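Local coordinates for protein DYNE8 (Micromonospora chersina, PDB 4AMM) that forms the acyltransferase domain of the iterative enediyne polyketide synthase of dynemicin biosynthesis, and probably transfers acyl building blocks to the carrier domain, at residues G187-D192 and R295-R300; L195-A200 and R291-L296; T308-W313 and L323-T328. One frame throughout, in Å; residues are numbered along the deposited sequence.

How the contacts relate
All three contacts are partly buried. Contacts 1 and 2 both use helix 191-206, and Leu296 serves both, on Leu189 and on Leu197. Contact 1 joins two loops by a backbone hydrogen bond and a CH-pi contact, with Ala188 and Leu189 buried and arginines at its exposed rim. Contact 2 is wholly apolar, joins helix 191-206 to helix 283-294 and has no exposed residue touching. Contact 3 sets a loop against helix 319-328 with a valine and bridging waters, one of them weakly bonded to the loop. Thr308 and Gln326 are buried near the GxSxG turn, and Arg325 is exposed. Trp298 NE1 bonds to Ala293 O, and its CH2 touches Leu323 on the helix used by contact 3.

Contact 1. Residues G187-D192 and R295-R300; sequences GALDAD and RLPWRR
Ala188 and Arg299 tie two loops together through a backbone hydrogen bond. Arg299 N donates to Ala188 O at 2.8 Å, nearly straight (172°) and 19° off the carbonyl plane. Two CA-H...O contacts flank it. Trp298 CA lies 3.5 Å from Ala188 O, and Ala188 CA lies 3.2 Å from Arg299 O.

The apolar part centres on Leu189. Its CD2 sits over one face of the Trp298 ring as a CH-pi contact, 4.2 Å from the centroid of the six-membered ring. The methyl is displaced toward the rim, near CH2. Leu189 chi1 (-160°, CG anti to N) swings the branch toward the other loop, where the methyls separate. CD2 also meets Leu296 CD1 at 4.0 Å, while CD1 faces Pro297 CD at 4.3 Å. Pro297 centres an inverse gamma turn, closed by Trp298 N to Leu296 O at 2.9 Å.

Asp190 is the N-cap of helix 191-206, its OD1 accepting from Asp193 N. Gly187 ends the preceding helix in a Schellman motif. Contact 1 joins the link between these two helices to the loop leaving helix 283-294. Trp298 NE1 donates to Ala293 O of helix 283-294, and the ring packs on Leu323 of helix 319-328.

Contact 2. Residues L195-A200 and R291-L296; sequences LALARA and RAAGRL
Ala200 and Ala292 bring the backbones of helices 191-206 and 283-294 close together, with their CA atoms 6.6 Å apart. The helices pack through an alanine pair flanked by leucines, within the acyltransferase domain. The two alanines point at each other, and their CB atoms meet at 3.6 Å. Methyl groups of this size allow the close approach.

Leu197 lies one turn earlier and packs beside the alanine pair. Its CG is anti to the backbone N (chi1 179°), and its CD1 is directed to the other helix. CD1 rests on the backbone as well as on side chains. It is 4.1 Å from Ala293 N and 4.2 Å from both Ala292 CB and Ala293 CB.

Leu296 extends the apolar surface beyond the last turn of helix 283-294. Its chain crosses that of Leu197 at a slant. No charged group takes part across this interface. On other sides of helix 191-206, Leu195 and Ala198 pack on helix 144-165. Trp298 also packs on Leu197, so the leucine lies among residues of helix 283-294 and the loop that follows it. Leu296 CD1 touches Leu197 twice, at CB and at CD2, each 4.1 Å away.

Contact 3. Residues T308-W313 and L323-T328; sequences TVTGAW and LVRQLT
The loop after strand 305-306, the edge strand of the parallel sheet, packs here on helix 319-328. Val309 carries the contact. Its CG2 lies along the side chain of Gln326, 3.7 Å from both CB and NE2. The two side chains cross at about a right angle. CG1 is anti to the Val309 N (chi1 -175°) and meets the helix where Arg325 gives way to Gln326, 4.0 Å from Arg325 CG. With an alanine here both methyls are gone, which would probably open a gap against Gln326 and leave Arg325 CG without its neighbour.

Two waters bridge the polar groups on the flanks. Water 1 donates to Thr308 OG1 at 2.8 Å and accepts from Gln326 NE2 at 2.9 Å. Water 2 accepts from Arg325 NE at 2.9 Å, at the edge and in the plane of the guanidinium. Its bond to Val309 O is weak at 3.4 Å. Thr310 CG2 touches Arg325 NH2 at 3.7 Å. Thr310 OG1 also forms an ST turn, accepting from Ala312 N at 3.2 Å.

Gln326 is buried. Its NE2 also makes a weak bond to Ser176 O, and its OE1 a weak one to Arg201 NH2. Thr308 OG1 is bonded to Gly174 O. Gly174 and Ser176 belong to a GxSxG sequence consistent with a nucleophile elbow. Gln326 NE2 and Thr308 OG1 are thus met by water and by backbone carbonyls, while OE1 has the arginine side chain. These bonds link the loop and helix to the strand-helix turn of the probable active site.

Contact 1. Residues G187-D192 and R295-R300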
loop_
_atom_site.group_PDB
_atom_site.type_symbol
_atom_site.label_atom_id
_atom_site.label_comp_id
_atom_site.label_asym_id
_atom_site.label_seq_id
_atom_site.Cartn_x
_atom_site.Cartn_y
_atom_site.Cartn_z
ATOM N N GLY A 187 -12.337 -4.937 11.695
ATOM C CA GLY A 187 -13.533 -5.641 12.305
ATOM C C GLY A 187 -14.865 -4.975 12.088
ATOM O O GLY A 187 -15.879 -5.421 12.683
ATOM N N ALA A 188 -14.991 -3.957 11.216
ATOM C CA ALA A 188 -16.290 -3.304 11.006
ATOM C C ALA A 188 -17.271 -4.126 10.136
ATOM O O ALA A 188 -18.514 -3.951 10.194
ATOM C CB ALA A 188 -16.056 -1.899 10.426
ATOM N N LEU A 189 -16.720 -4.978 9.263
ATOM C CA LEU A 189 -17.460 -5.794 8.359
ATOM C C LEU A 189 -16.679 -7.064 8.018
ATOM O O LEU A 189 -15.458 -7.010 7.792
ATOM C CB LEU A 189 -17.687 -4.981 7.063
ATOM C CG LEU A 189 -18.829 -5.476 6.215
ATOM C CD1 LEU A 189 -20.196 -5.385 6.951
ATOM C CD2 LEU A 189 -18.917 -4.660 4.937
ATOM N N ASP A 190 -17.353 -8.201 7.908
ATOM C CA ASP A 190 -16.673 -9.404 7.596
ATOM C C ASP A 190 -16.216 -9.499 6.152
ATOM O O ASP A 190 -16.659 -8.677 5.256
ATOM C CB ASP A 190 -17.441 -10.681 8.073
ATOM C CG ASP A 190 -18.603 -11.084 7.142
ATOM O OD1 ASP A 190 -18.780 -10.514 6.033
ATOM O OD2 ASP A 190 -19.347 -12.050 7.512
ATOM N N ALA A 191 -15.351 -10.448 5.848
ATOM C CA ALA A 191 -14.803 -10.547 4.503
ATOM C C ALA A 191 -15.873 -10.765 3.444
ATOM O O ALA A 191 -15.761 -10.207 2.350
ATOM C CB ALA A 191 -13.720 -11.672 4.418
ATOM N N ASP A 192 -16.880 -11.618 3.681
ATOM C CA ASP A 192 -17.851 -11.881 2.597
ATOM C C ASP A 192 -18.671 -10.633 2.305
ATOM O O ASP A 192 -18.899 -10.336 1.127
ATOM C CB ASP A 192 -18.813 -13.006 2.994
ATOM C CG ASP A 192 -18.162 -14.382 3.000
ATOM O OD1 ASP A 192 -17.078 -14.647 2.385
ATOM O OD2 ASP A 192 -18.789 -15.254 3.667
ATOM N N ARG A 295 -27.816 -2.015 3.921
ATOM C CA ARG A 295 -28.321 -3.370 4.168
ATOM C C ARG A 295 -27.350 -4.241 4.967
ATOM O O ARG A 295 -27.676 -5.416 5.272
ATOM C CB ARG A 295 -28.603 -4.069 2.838
ATOM C CG ARG A 295 -29.745 -3.488 1.992
ATOM C CD ARG A 295 -29.684 -4.027 0.566
ATOM N NE ARG A 295 -30.712 -3.412 -0.286
ATOM C CZ ARG A 295 -30.568 -3.217 -1.597
ATOM N NH1 ARG A 295 -29.432 -3.565 -2.220
ATOM N NH2 ARG A 295 -31.552 -2.665 -2.292
ATOM N N LEU A 296 -26.200 -3.703 5.368
ATOM C CA LEU A 296 -25.162 -4.588 5.948
ATOM C C LEU A 296 -25.054 -4.407 7.435
ATOM O O LEU A 296 -25.246 -3.319 7.976
ATOM C CB LEU A 296 -23.742 -4.284 5.329
ATOM C CG LEU A 296 -23.798 -4.487 3.833
ATOM C CD1 LEU A 296 -22.515 -3.928 3.242
ATOM C CD2 LEU A 296 -24.013 -5.877 3.446
ATOM N N PRO A 297 -24.621 -5.475 8.116
ATOM C CA PRO A 297 -24.537 -5.467 9.590
ATOM C C PRO A 297 -23.213 -4.842 10.102
ATOM O O PRO A 297 -22.392 -5.506 10.765
ATOM C CB PRO A 297 -24.619 -6.966 9.917
ATOM C CG PRO A 297 -23.812 -7.613 8.782
ATOM C CD PRO A 297 -24.224 -6.762 7.531
ATOM N N TRP A 298 -23.052 -3.561 9.861
ATOM C CA TRP A 298 -21.839 -2.836 10.319
ATOM C C TRP A 298 -21.555 -2.886 11.786
ATOM O O TRP A 298 -22.527 -2.773 12.602
ATOM C CB TRP A 298 -21.950 -1.326 9.955
ATOM C CG TRP A 298 -21.974 -1.103 8.455
ATOM C CD1 TRP A 298 -23.079 -0.920 7.656
ATOM C CD2 TRP A 298 -20.840 -1.027 7.596
ATOM N NE1 TRP A 298 -22.713 -0.781 6.346
ATOM C CE2 TRP A 298 -21.341 -0.848 6.280
ATOM C CE3 TRP A 298 -19.464 -1.172 7.806
ATOM C CZ2 TRP A 298 -20.495 -0.733 5.174
ATOM C CZ3 TRP A 298 -18.615 -1.085 6.691
ATOM C CH2 TRP A 298 -19.129 -0.848 5.399
ATOM N N ARG A 299 -20.293 -3.074 12.168
ATOM C CA ARG A 299 -19.865 -2.938 13.574
ATOM C C ARG A 299 -18.872 -1.804 13.717
ATOM O O ARG A 299 -18.218 -1.415 12.743
ATOM C CB ARG A 299 -19.232 -4.264 14.051
ATOM C CG ARG A 299 -20.084 -5.520 13.750
ATOM C CD ARG A 299 -19.715 -6.755 14.566
ATOM N NE ARG A 299 -20.542 -7.901 14.154
ATOM C CZ ARG A 299 -20.432 -9.153 14.621
ATOM N NH1 ARG A 299 -19.529 -9.454 15.559
ATOM N NH2 ARG A 299 -21.240 -10.109 14.162
ATOM N N ARG A 300 -18.719 -1.304 14.925
ATOM C CA ARG A 300 -17.722 -0.340 15.230
ATOM C C ARG A 300 -16.327 -0.929 14.950
ATOM O O ARG A 300 -16.080 -2.062 15.340
ATOM C CB ARG A 300 -17.815 -0.019 16.726
ATOM C CG ARG A 300 -16.993 1.187 17.103
ATOM C CD ARG A 300 -17.382 1.755 18.497
ATOM N NE ARG A 300 -16.866 3.113 18.734
ATOM C CZ ARG A 300 -15.627 3.394 19.153
ATOM N NH1 ARG A 300 -14.756 2.404 19.381
ATOM N NH2 ARG A 300 -15.255 4.665 19.347
#

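Contact 2. Residues L195-A200 and R291-L296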
loop_
_atom_site.group_PDB
_atom_site.type_symbol
_atom_site.label_atom_id
_atom_site.label_comp_id
_atom_site.label_asym_id
_atom_site.label_seq_id
_atom_site.Cartn_x
_atom_site.Cartn_y
_atom_site.Cartn_z
ATOM N N LEU A 195 -16.447 -8.057 0.313
ATOM C CA LEU A 195 -16.359 -8.372 -1.105
ATOM C C LEU A 195 -17.678 -8.102 -1.785
ATOM O O LEU A 195 -17.635 -7.541 -2.908
ATOM C CB LEU A 195 -15.898 -9.840 -1.249
ATOM C CG LEU A 195 -15.776 -10.268 -2.668
ATOM C CD1 LEU A 195 -14.663 -9.522 -3.434
ATOM C CD2 LEU A 195 -15.542 -11.788 -2.798
ATOM N N ALA A 196 -18.828 -8.442 -1.192
ATOM C CA ALA A 196 -20.081 -8.174 -1.787
ATOM C C ALA A 196 -20.278 -6.649 -1.969
ATOM O O ALA A 196 -20.761 -6.203 -3.029
ATOM C CB ALA A 196 -21.206 -8.832 -0.949
ATOM N N LEU A 197 -19.886 -5.858 -0.989
ATOM C CA LEU A 197 -20.016 -4.421 -1.094
ATOM C C LEU A 197 -19.080 -3.894 -2.184
ATOM O O LEU A 197 -19.469 -2.971 -2.915
ATOM C CB LEU A 197 -19.717 -3.742 0.238
ATOM C CG LEU A 197 -19.798 -2.239 0.280
ATOM C CD1 LEU A 197 -21.210 -1.763 -0.076
ATOM C CD2 LEU A 197 -19.370 -1.785 1.648
ATOM N N ALA A 198 -17.898 -4.431 -2.279
ATOM C CA ALA A 198 -16.988 -4.038 -3.401
ATOM C C ALA A 198 -17.596 -4.301 -4.772
ATOM O O ALA A 198 -17.413 -3.511 -5.644
ATOM C CB ALA A 198 -15.631 -4.715 -3.267
ATOM N N ARG A 199 -18.299 -5.414 -4.957
ATOM C CA ARG A 199 -18.923 -5.739 -6.260
ATOM C C ARG A 199 -19.997 -4.661 -6.457
ATOM O O ARG A 199 -20.096 -4.133 -7.559
ATOM C CB ARG A 199 -19.603 -7.108 -6.157
ATOM C CG ARG A 199 -18.738 -8.257 -6.079
ATOM C CD ARG A 199 -19.584 -9.604 -6.274
ATOM N NE ARG A 199 -18.653 -10.705 -6.083
ATOM C CZ ARG A 199 -17.667 -10.989 -6.930
ATOM N NH1 ARG A 199 -17.532 -10.280 -8.064
ATOM N NH2 ARG A 199 -16.833 -11.999 -6.652
ATOM N N ALA A 200 -20.779 -4.312 -5.464
ATOM C CA ALA A 200 -21.843 -3.334 -5.686
ATOM C C ALA A 200 -21.240 -1.957 -6.022
ATOM O O ALA A 200 -21.797 -1.198 -6.856
ATOM C CB ALA A 200 -22.763 -3.281 -4.422
ATOM N N ARG A 291 -27.684 2.272 -1.170
ATOM C CA ARG A 291 -28.624 1.126 -1.008
ATOM C C ARG A 291 -27.898 -0.127 -0.578
ATOM O O ARG A 291 -28.406 -0.883 0.310
ATOM C CB ARG A 291 -29.386 0.857 -2.288
ATOM C CG ARG A 291 -30.207 2.082 -2.727
ATOM C CD ARG A 291 -31.228 1.724 -3.851
ATOM N NE ARG A 291 -30.540 1.261 -5.079
ATOM C CZ ARG A 291 -30.181 2.026 -6.113
ATOM N NH1 ARG A 291 -30.397 3.329 -6.097
ATOM N NH2 ARG A 291 -29.553 1.467 -7.153
ATOM N N ALA A 292 -26.760 -0.406 -1.190
ATOM C CA ALA A 292 -26.030 -1.630 -0.888
ATOM C C ALA A 292 -25.474 -1.553 0.520
ATOM O O ALA A 292 -25.580 -2.501 1.329
ATOM C CB ALA A 292 -24.941 -1.901 -1.910
ATOM N N ALA A 293 -24.936 -0.402 0.875
ATOM C CA ALA A 293 -24.282 -0.297 2.200
ATOM C C ALA A 293 -25.234 -0.331 3.384
ATOM O O ALA A 293 -24.880 -0.804 4.445
ATOM C CB ALA A 293 -23.395 1.002 2.283
ATOM N N GLY A 294 -26.442 0.145 3.177
ATOM C CA GLY A 294 -27.339 0.318 4.307
ATOM C C GLY A 294 -27.948 -0.989 4.746
ATOM O O GLY A 294 -28.535 -1.024 5.808
ATOM N N ARG A 295 -27.816 -2.015 3.921
ATOM C CA ARG A 295 -28.321 -3.370 4.168
ATOM C C ARG A 295 -27.350 -4.241 4.967
ATOM O O ARG A 295 -27.676 -5.416 5.272
ATOM C CB ARG A 295 -28.603 -4.069 2.838
ATOM C CG ARG A 295 -29.745 -3.488 1.992
ATOM C CD ARG A 295 -29.684 -4.027 0.566
ATOM N NE ARG A 295 -30.712 -3.412 -0.286
ATOM C CZ ARG A 295 -30.568 -3.217 -1.597
ATOM N NH1 ARG A 295 -29.432 -3.565 -2.220
ATOM N NH2 ARG A 295 -31.552 -2.665 -2.292
ATOM N N LEU A 296 -26.200 -3.703 5.368
ATOM C CA LEU A 296 -25.162 -4.588 5.948
ATOM C C LEU A 296 -25.054 -4.407 7.435
ATOM O O LEU A 296 -25.246 -3.319 7.976
ATOM C CB LEU A 296 -23.742 -4.284 5.329
ATOM C CG LEU A 296 -23.798 -4.487 3.833
ATOM C CD1 LEU A 296 -22.515 -3.928 3.242
ATOM C CD2 LEU A 296 -24.013 -5.877 3.446
#

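Contact 3. Residues T308-W313 and L323-T328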
loop_
_atom_site.group_PDB
_atom_site.type_symbol
_atom_site.label_atom_id
_atom_site.label_comp_id
_atom_site.label_asym_id
_atom_site.label_seq_id
_atom_site.Cartn_x
_atom_site.Cartn_y
_atom_site.Cartn_z
ATOM N N THR A 308 -9.281 8.175 4.703
ATOM C CA THR A 308 -9.035 9.038 3.529
ATOM C C THR A 308 -10.314 9.696 3.031
ATOM O O THR A 308 -10.297 10.407 2.011
ATOM C CB THR A 308 -8.355 8.303 2.362
ATOM O OG1 THR A 308 -9.193 7.304 1.793
ATOM C CG2 THR A 308 -7.010 7.737 2.822
ATOM N N VAL A 309 -11.403 9.566 3.782
ATOM C CA VAL A 309 -12.622 10.373 3.492
ATOM C C VAL A 309 -12.618 11.623 4.357
ATOM O O VAL A 309 -12.799 12.724 3.931
ATOM C CB VAL A 309 -13.913 9.570 3.755
ATOM C CG1 VAL A 309 -15.135 10.387 3.322
ATOM C CG2 VAL A 309 -13.891 8.269 3.003
ATOM N N THR A 310 -12.358 11.411 5.662
ATOM C CA THR A 310 -12.377 12.523 6.651
ATOM C C THR A 310 -11.036 13.088 6.930
ATOM O O THR A 310 -10.933 14.248 7.384
ATOM C CB THR A 310 -12.957 12.081 7.970
ATOM O OG1 THR A 310 -12.119 11.095 8.518
ATOM C CG2 THR A 310 -14.366 11.475 7.781
ATOM N N GLY A 311 -9.963 12.392 6.565
ATOM C CA GLY A 311 -8.628 12.825 6.931
ATOM C C GLY A 311 -8.391 12.854 8.446
ATOM O O GLY A 311 -7.535 13.645 8.935
ATOM N N ALA A 312 -9.143 12.024 9.135
ATOM C CA ALA A 312 -9.104 11.930 10.621
ATOM C C ALA A 312 -9.251 10.520 10.967
ATOM O O ALA A 312 -9.598 9.616 10.222
ATOM C CB ALA A 312 -10.266 12.749 11.235
ATOM N N TRP A 313 -8.889 10.211 12.210
ATOM C CA TRP A 313 -9.166 8.899 12.690
ATOM C C TRP A 313 -10.649 8.540 12.686
ATOM O O TRP A 313 -11.539 9.406 13.012
ATOM C CB TRP A 313 -8.598 8.699 14.157
ATOM C CG TRP A 313 -7.158 8.716 14.239
ATOM C CD1 TRP A 313 -6.397 9.734 14.719
ATOM C CD2 TRP A 313 -6.238 7.729 13.741
ATOM N NE1 TRP A 313 -5.069 9.441 14.589
ATOM C CE2 TRP A 313 -4.948 8.208 14.020
ATOM C CE3 TRP A 313 -6.399 6.452 13.154
ATOM C CZ2 TRP A 313 -3.809 7.478 13.708
ATOM C CZ3 TRP A 313 -5.289 5.734 12.841
ATOM C CH2 TRP A 313 -3.979 6.273 13.106
ATOM N N LEU A 323 -19.003 6.242 3.574
ATOM C CA LEU A 323 -18.663 5.541 2.310
ATOM C C LEU A 323 -19.471 6.149 1.205
ATOM O O LEU A 323 -19.051 6.033 0.040
ATOM C CB LEU A 323 -18.841 3.984 2.450
ATOM C CG LEU A 323 -17.791 3.438 3.421
ATOM C CD1 LEU A 323 -17.928 1.918 3.488
ATOM C CD2 LEU A 323 -16.299 3.811 3.030
ATOM N N VAL A 324 -20.597 6.801 1.433
ATOM C CA VAL A 324 -21.350 7.479 0.367
ATOM C C VAL A 324 -20.651 8.766 0.033
ATOM O O VAL A 324 -20.380 8.988 -1.197
ATOM C CB VAL A 324 -22.850 7.712 0.797
ATOM C CG1 VAL A 324 -23.505 8.603 -0.155
ATOM C CG2 VAL A 324 -23.619 6.336 0.812
ATOM N N ARG A 325 -20.344 9.655 0.958
ATOM C CA ARG A 325 -19.620 10.874 0.619
ATOM C C ARG A 325 -18.203 10.611 0.148
ATOM O O ARG A 325 -17.611 11.522 -0.454
ATOM C CB ARG A 325 -19.710 11.941 1.704
ATOM C CG ARG A 325 -18.886 11.675 2.902
ATOM C CD ARG A 325 -18.906 12.987 3.717
ATOM N NE ARG A 325 -18.192 12.874 5.007
ATOM C CZ ARG A 325 -18.714 12.400 6.132
ATOM N NH1 ARG A 325 -19.970 12.008 6.240
ATOM N NH2 ARG A 325 -17.935 12.437 7.232
ATOM N N GLN A 326 -17.650 9.437 0.389
ATOM C CA GLN A 326 -16.337 9.062 -0.210
ATOM C C GLN A 326 -16.391 9.243 -1.697
ATOM O O GLN A 326 -15.364 9.681 -2.230
ATOM C CB GLN A 326 -16.038 7.639 0.058
ATOM C CG GLN A 326 -14.675 7.181 -0.516
ATOM C CD GLN A 326 -14.230 5.836 -0.064
ATOM O OE1 GLN A 326 -14.969 4.860 -0.223
ATOM N NE2 GLN A 326 -13.049 5.737 0.512
ATOM N N LEU A 327 -17.497 8.945 -2.334
ATOM C CA LEU A 327 -17.448 8.876 -3.804
ATOM C C LEU A 327 -17.427 10.251 -4.434
ATOM O O LEU A 327 -16.864 10.385 -5.523
ATOM C CB LEU A 327 -18.621 8.112 -4.319
ATOM C CG LEU A 327 -18.385 6.603 -4.536
ATOM C CD1 LEU A 327 -17.808 5.795 -3.420
ATOM C CD2 LEU A 327 -19.648 5.951 -5.001
ATOM N N THR A 328 -18.013 11.271 -3.766
ATOM C CA THR A 328 -18.075 12.570 -4.344
ATOM C C THR A 328 -16.947 13.507 -3.920
ATOM O O THR A 328 -16.633 14.478 -4.538
ATOM C CB THR A 328 -19.419 13.246 -4.017
ATOM O OG1 THR A 328 -19.628 13.069 -2.624
ATOM C CG2 THR A 328 -20.563 12.518 -4.776
HETATM O O HOH W 1 -11.292 7.931 -0.019
HETATM O O HOH W 2 -15.648 14.174 5.136
#